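Local atomic coordinates of calcium homeostasis modulator 1 (Oryzias latipes, PDB entry 6LMT), a protein that probably forms a large-pore, calcium-regulated ion channel in the membrane, here assembled from eight copies of the subunit. Residues W62-G67 with S101-S106. Residues are numbered along the deposited sequence; the frame is centred on the assembly and turned at random.
Sequences WFFLLG and SITQRS. With Y01 (cholesterol hemisuccinate), chain K; Y01 (cholesterol hemisuccinate), chain I.
The ring of Phe-64 reaches segment 101-106 edge first: near its plane lie the carbonyl oxygens of Ser-106 and Thr-103, with CD1 3.4 Å from Ser-106 O and CE1 4.0 Å from Thr-103 O. Behind it, Leu-66 CD2 lies 3.5 Å above the plane of the Trp-62 ring, toward the rim, and Trp-62 CZ3 sits over one face of Phe-63. In Phe-64, CG stands anti to the backbone N (chi1 -179°), which carries the ring from the flank of helix 48-70 across to its neighbour, where CZ meets the methyl CG2 of Thr-103. A phenyl ring suits this place because its C-H rim carries a slight positive charge and can lie beside carbonyl oxygens, while its carbon skeleton packs on Ser-106 CB and Thr-103 CG2. Within its own helix the ring also packs edge-to-face with Phe-68.

The nearest CA pair is Gly-67 and Ser-106, 4.7 Å apart. Having no side chain, Gly-67 lets Ser-106 OG lie against its backbone, 3.5 Å from Gly-67 C. The serine hydroxyl donates to Ile-102 O at 2.8 Å, tilted 33° from the carbonyl plane. Likewise, Thr-103 turns OG1 back to Leu-99 O, leaving its methyl for Phe-64.

Away from this junction, Trp-62 CH2 and Leu-66 CD1 touch one cholesterol hemisuccinate, and Gln-104 another; Trp-62 NE1 is hydrogen-bonded to Thr-193 OG1 of a neighbouring subunit. With both hydroxyls bonded to carbonyls of segment 101-106 or just before it, cohesion probably rests mainly on van der Waals contact, with perhaps a weak electrostatic contribution from the ring edge near the carbonyl oxygens.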
ATOM      1  N   TRP A  62     -25.362   5.205  24.669  1.00 79.51           N
ATOM      2  CA  TRP A  62     -25.341   4.000  23.861  1.00 79.51           C
ATOM      3  C   TRP A  62     -23.967   3.332  23.862  1.00 79.51           C
ATOM      4  O   TRP A  62     -23.881   2.107  23.918  1.00 79.51           O
ATOM      5  CB  TRP A  62     -25.798   4.323  22.443  1.00 79.51           C
ATOM      6  CG  TRP A  62     -25.702   3.154  21.584  1.00 79.51           C
ATOM      7  CD1 TRP A  62     -26.469   2.047  21.610  1.00 79.51           C
ATOM      8  CD2 TRP A  62     -24.692   2.921  20.635  1.00 79.51           C
ATOM      9  NE1 TRP A  62     -26.019   1.142  20.697  1.00 79.51           N
ATOM     10  CE2 TRP A  62     -24.917   1.661  20.087  1.00 79.51           C
ATOM     11  CE3 TRP A  62     -23.614   3.671  20.185  1.00 79.51           C
ATOM     12  CZ2 TRP A  62     -24.119   1.144  19.110  1.00 79.51           C
ATOM     13  CZ3 TRP A  62     -22.827   3.158  19.236  1.00 79.51           C
ATOM     14  CH2 TRP A  62     -23.068   1.910  18.710  1.00 79.51           C
ATOM     15  N   PHE A  63     -22.885   4.110  23.802  1.00 79.33           N
ATOM     16  CA  PHE A  63     -21.544   3.539  23.912  1.00 79.33           C
ATOM     17  C   PHE A  63     -21.278   2.961  25.293  1.00 79.33           C
ATOM     18  O   PHE A  63     -20.474   2.037  25.429  1.00 79.33           O
ATOM     19  CB  PHE A  63     -20.466   4.577  23.585  1.00 79.33           C
ATOM     20  CG  PHE A  63     -20.260   4.809  22.127  1.00 79.33           C
ATOM     21  CD1 PHE A  63     -19.687   3.837  21.346  1.00 79.33           C
ATOM     22  CD2 PHE A  63     -20.555   6.019  21.552  1.00 79.33           C
ATOM     23  CE1 PHE A  63     -19.484   4.051  20.014  1.00 79.33           C
ATOM     24  CE2 PHE A  63     -20.370   6.232  20.229  1.00 79.33           C
ATOM     25  CZ  PHE A  63     -19.829   5.258  19.462  1.00 79.33           C
ATOM     26  N   PHE A  64     -21.935   3.484  26.320  1.00 84.55           N
ATOM     27  CA  PHE A  64     -21.795   2.939  27.660  1.00 84.55           C
ATOM     28  C   PHE A  64     -22.480   1.586  27.787  1.00 84.55           C
ATOM     29  O   PHE A  64     -21.912   0.644  28.352  1.00 84.55           O
ATOM     30  CB  PHE A  64     -22.357   3.941  28.657  1.00 84.55           C
ATOM     31  CG  PHE A  64     -22.247   3.520  30.072  1.00 84.55           C
ATOM     32  CD1 PHE A  64     -21.018   3.445  30.688  1.00 84.55           C
ATOM     33  CD2 PHE A  64     -23.375   3.247  30.810  1.00 84.55           C
ATOM     34  CE1 PHE A  64     -20.912   3.072  31.998  1.00 84.55           C
ATOM     35  CE2 PHE A  64     -23.270   2.881  32.128  1.00 84.55           C
ATOM     36  CZ  PHE A  64     -22.037   2.795  32.718  1.00 84.55           C
ATOM     37  N   LEU A  65     -23.705   1.470  27.266  1.00 86.24           N
ATOM     38  CA  LEU A  65     -24.416   0.196  27.274  1.00 86.24           C
ATOM     39  C   LEU A  65     -23.726  -0.833  26.406  1.00 86.24           C
ATOM     40  O   LEU A  65     -23.762  -2.027  26.701  1.00 86.24           O
ATOM     41  CB  LEU A  65     -25.838   0.376  26.776  1.00 86.24           C
ATOM     42  CG  LEU A  65     -26.865   1.086  27.618  1.00 86.24           C
ATOM     43  CD1 LEU A  65     -28.096   1.207  26.773  1.00 86.24           C
ATOM     44  CD2 LEU A  65     -27.134   0.254  28.834  1.00 86.24           C
ATOM     45  N   LEU A  66     -23.122  -0.390  25.315  1.00 87.37           N
ATOM     46  CA  LEU A  66     -22.405  -1.287  24.429  1.00 87.37           C
ATOM     47  C   LEU A  66     -21.154  -1.838  25.091  1.00 87.37           C
ATOM     48  O   LEU A  66     -20.711  -2.935  24.753  1.00 87.37           O
ATOM     49  CB  LEU A  66     -22.064  -0.542  23.149  1.00 87.37           C
ATOM     50  CG  LEU A  66     -21.511  -1.299  21.969  1.00 87.37           C
ATOM     51  CD1 LEU A  66     -22.549  -2.262  21.529  1.00 87.37           C
ATOM     52  CD2 LEU A  66     -21.195  -0.331  20.885  1.00 87.37           C
ATOM     53  N   GLY A  67     -20.577  -1.106  26.039  1.00 92.95           N
ATOM     54  CA  GLY A  67     -19.496  -1.658  26.823  1.00 92.95           C
ATOM     55  C   GLY A  67     -19.940  -2.749  27.770  1.00 92.95           C
ATOM     56  O   GLY A  67     -19.178  -3.672  28.052  1.00 92.95           O
ATOM     57  N   SER A 101     -15.018  -2.259  37.998  1.00112.71           N
ATOM     58  CA  SER A 101     -14.040  -2.477  36.937  1.00112.71           C
ATOM     59  C   SER A 101     -14.681  -2.431  35.558  1.00112.71           C
ATOM     60  O   SER A 101     -14.122  -1.844  34.627  1.00112.71           O
ATOM     61  CB  SER A 101     -13.356  -3.822  37.148  1.00112.71           C
ATOM     62  OG  SER A 101     -12.535  -4.153  36.051  1.00112.71           O
ATOM     63  N   ILE A 102     -15.848  -3.054  35.410  1.00108.50           N
ATOM     64  CA  ILE A 102     -16.556  -3.051  34.135  1.00108.50           C
ATOM     65  C   ILE A 102     -17.057  -1.652  33.803  1.00108.50           C
ATOM     66  O   ILE A 102     -16.994  -1.215  32.650  1.00108.50           O
ATOM     67  CB  ILE A 102     -17.706  -4.072  34.184  1.00108.50           C
ATOM     68  CG1 ILE A 102     -17.164  -5.471  34.415  1.00108.50           C
ATOM     69  CG2 ILE A 102     -18.466  -4.086  32.906  1.00108.50           C
ATOM     70  CD1 ILE A 102     -18.240  -6.487  34.696  1.00108.50           C
ATOM     71  N   THR A 103     -17.526  -0.921  34.812  1.00104.54           N
ATOM     72  CA  THR A 103     -18.069   0.413  34.609  1.00104.54           C
ATOM     73  C   THR A 103     -16.994   1.394  34.168  1.00104.54           C
ATOM     74  O   THR A 103     -17.226   2.209  33.271  1.00104.54           O
ATOM     75  CB  THR A 103     -18.734   0.886  35.896  1.00104.54           C
ATOM     76  OG1 THR A 103     -19.769  -0.029  36.246  1.00104.54           O
ATOM     77  CG2 THR A 103     -19.328   2.256  35.740  1.00104.54           C
ATOM     78  N   GLN A 104     -15.803   1.304  34.755  1.00106.75           N
ATOM     79  CA  GLN A 104     -14.734   2.237  34.423  1.00106.75           C
ATOM     80  C   GLN A 104     -14.181   2.014  33.026  1.00106.75           C
ATOM     81  O   GLN A 104     -13.793   2.977  32.362  1.00106.75           O
ATOM     82  CB  GLN A 104     -13.629   2.134  35.463  1.00106.75           C
ATOM     83  CG  GLN A 104     -14.004   2.775  36.769  1.00106.75           C
ATOM     84  CD  GLN A 104     -13.059   2.416  37.872  1.00106.75           C
ATOM     85  OE1 GLN A 104     -12.185   1.573  37.701  1.00106.75           O
ATOM     86  NE2 GLN A 104     -13.232   3.041  39.023  1.00106.75           N
ATOM     87  N   ARG A 105     -14.140   0.776  32.551  1.00105.81           N
ATOM     88  CA  ARG A 105     -13.716   0.569  31.176  1.00105.81           C
ATOM     89  C   ARG A 105     -14.813   0.890  30.175  1.00105.81           C
ATOM     90  O   ARG A 105     -14.521   1.126  29.003  1.00105.81           O
ATOM     91  CB  ARG A 105     -13.249  -0.864  30.987  1.00105.81           C
ATOM     92  CG  ARG A 105     -12.041  -1.196  31.814  1.00105.81           C
ATOM     93  CD  ARG A 105     -11.694  -2.659  31.693  1.00105.81           C
ATOM     94  NE  ARG A 105     -12.757  -3.507  32.220  1.00105.81           N
ATOM     95  CZ  ARG A 105     -12.767  -4.831  32.133  1.00105.81           C
ATOM     96  NH1 ARG A 105     -11.760  -5.461  31.549  1.00105.81           N
ATOM     97  NH2 ARG A 105     -13.774  -5.527  32.639  1.00105.81           N
ATOM     98  N   SER A 106     -16.066   0.909  30.608  1.00 96.02           N
ATOM     99  CA  SER A 106     -17.166   1.219  29.721  1.00 96.02           C
ATOM    100  C   SER A 106     -17.382   2.707  29.552  1.00 96.02           C
ATOM    101  O   SER A 106     -18.262   3.092  28.786  1.00 96.02           O
ATOM    102  CB  SER A 106     -18.447   0.581  30.235  1.00 96.02           C
ATOM    103  OG  SER A 106     -18.333  -0.816  30.201  1.00 96.02           O
TER
HETATM  104  CAA Y01 K 403     -19.336  10.949  29.591  1.00105.24           C
HETATM  105  CBA Y01 K 403     -18.383  10.912  30.770  1.00105.24           C
HETATM  106  CAB Y01 K 403     -19.102  11.310  32.047  1.00105.24           C
HETATM  107  CAN Y01 K 403     -17.738   9.541  30.903  1.00105.24           C
HETATM  108  CAJ Y01 K 403     -16.882   9.316  32.128  1.00105.24           C
HETATM  109  CAO Y01 K 403     -15.518   9.943  32.037  1.00105.24           C
HETATM  110  CBB Y01 K 403     -14.520   9.548  33.139  1.00105.24           C
HETATM  111  CAC Y01 K 403     -15.172   9.711  34.510  1.00105.24           C
HETATM  112  CBE Y01 K 403     -13.925   8.151  32.859  1.00105.24           C
HETATM  113  CAP Y01 K 403     -13.509   8.016  31.368  1.00105.24           C
HETATM  114  CAQ Y01 K 403     -12.320   7.045  31.303  1.00105.24           C
HETATM  115  CBG Y01 K 403     -12.277   6.449  32.704  1.00105.24           C
HETATM  116  CBI Y01 K 403     -12.662   7.633  33.617  1.00105.24           C
HETATM  117  CAE Y01 K 403     -11.593   8.734  33.630  1.00105.24           C
HETATM  118  CAU Y01 K 403     -12.855   7.038  35.017  1.00105.24           C
HETATM  119  CAS Y01 K 403     -11.598   6.314  35.512  1.00105.24           C
HETATM  120  CBF Y01 K 403     -11.151   5.187  34.569  1.00105.24           C
HETATM  121  CBD Y01 K 403     -11.028   5.677  33.117  1.00105.24           C
HETATM  122  CAK Y01 K 403     -10.802   4.483  32.196  1.00105.24           C
HETATM  123  CAI Y01 K 403      -9.852   3.473  32.754  1.00105.24           C
HETATM  124  CAZ Y01 K 403      -9.353   3.510  33.979  1.00105.24           C
HETATM  125  CAV Y01 K 403      -8.262   2.546  34.403  1.00105.24           C
HETATM  126  CBH Y01 K 403      -9.843   4.492  35.039  1.00105.24           C
HETATM  127  CAD Y01 K 403      -8.724   5.516  35.304  1.00105.24           C
HETATM  128  CAT Y01 K 403     -10.133   3.693  36.326  1.00105.24           C
HETATM  129  CAR Y01 K 403      -8.979   2.788  36.754  1.00105.24           C
HETATM  130  CBC Y01 K 403      -8.613   1.806  35.675  1.00105.24           C
HETATM  131  OAW Y01 K 403      -7.434   1.075  36.134  1.00105.24           O
HETATM  132  CAY Y01 K 403      -7.143  -0.114  35.611  1.00105.24           C
HETATM  133  OAG Y01 K 403      -7.776  -0.645  34.745  1.00105.24           O
HETATM  134  CAM Y01 K 403      -5.945  -0.732  36.274  1.00105.24           C
HETATM  135  CAL Y01 K 403      -5.506  -2.102  35.786  1.00105.24           C
HETATM  136  CAX Y01 K 403      -4.649  -2.100  34.533  1.00105.24           C
HETATM  137  OAH Y01 K 403      -3.501  -1.630  34.610  1.00105.24           O
HETATM  138  OAF Y01 K 403      -5.130  -2.566  33.481  1.00105.24           O
HETATM  139  CAA Y01 I 401     -24.288   6.498   7.875  1.00 97.62           C
HETATM  140  CBA Y01 I 401     -23.326   6.360   9.046  1.00 97.62           C
HETATM  141  CAB Y01 I 401     -23.578   7.449  10.072  1.00 97.62           C
HETATM  142  CAN Y01 I 401     -23.422   4.976   9.676  1.00 97.62           C
HETATM  143  CAJ Y01 I 401     -22.715   4.793  10.997  1.00 97.62           C
HETATM  144  CAO Y01 I 401     -22.937   3.415  11.588  1.00 97.62           C
HETATM  145  CBB Y01 I 401     -23.624   3.348  12.966  1.00 97.62           C
HETATM  146  CAC Y01 I 401     -24.609   4.502  13.115  1.00 97.62           C
HETATM  147  CBE Y01 I 401     -24.343   2.003  13.188  1.00 97.62           C
HETATM  148  CAP Y01 I 401     -24.805   1.332  11.872  1.00 97.62           C
HETATM  149  CAQ Y01 I 401     -24.992  -0.162  12.190  1.00 97.62           C
HETATM  150  CBG Y01 I 401     -24.922  -0.178  13.710  1.00 97.62           C
HETATM  151  CBI Y01 I 401     -23.752   0.796  13.975  1.00 97.62           C
HETATM  152  CAE Y01 I 401     -22.427   0.344  13.369  1.00 97.62           C
HETATM  153  CAU Y01 I 401     -23.585   0.914  15.481  1.00 97.62           C
HETATM  154  CAS Y01 I 401     -23.322  -0.472  16.078  1.00 97.62           C
HETATM  155  CBF Y01 I 401     -24.556  -1.369  15.924  1.00 97.62           C
HETATM  156  CBD Y01 I 401     -24.973  -1.513  14.453  1.00 97.62           C
HETATM  157  CAK Y01 I 401     -26.386  -2.091  14.435  1.00 97.62           C
HETATM  158  CAI Y01 I 401     -26.578  -3.205  15.417  1.00 97.62           C
HETATM  159  CAZ Y01 I 401     -25.662  -3.595  16.293  1.00 97.62           C
HETATM  160  CAV Y01 I 401     -25.809  -4.898  17.056  1.00 97.62           C
HETATM  161  CBH Y01 I 401     -24.419  -2.765  16.593  1.00 97.62           C
HETATM  162  CAD Y01 I 401     -23.184  -3.519  16.064  1.00 97.62           C
HETATM  163  CAT Y01 I 401     -24.333  -2.616  18.126  1.00 97.62           C
HETATM  164  CAR Y01 I 401     -24.349  -3.968  18.841  1.00 97.62           C
HETATM  165  CBC Y01 I 401     -25.603  -4.744  18.551  1.00 97.62           C
HETATM  166  OAW Y01 I 401     -25.529  -6.057  19.202  1.00 97.62           O
HETATM  167  CAY Y01 I 401     -24.416  -6.814  19.147  1.00 97.62           C
HETATM  168  OAG Y01 I 401     -23.819  -7.101  18.150  1.00 97.62           O
HETATM  169  CAM Y01 I 401     -23.986  -7.246  20.515  1.00 97.62           C
HETATM  170  CAL Y01 I 401     -23.972  -8.719  20.867  1.00 97.62           C
HETATM  171  CAX Y01 I 401     -22.625  -9.407  20.741  1.00 97.62           C
HETATM  172  OAH Y01 I 401     -22.235  -9.754  19.610  1.00 97.62           O
HETATM  173  OAF Y01 I 401     -21.963  -9.583  21.781  1.00 97.62           O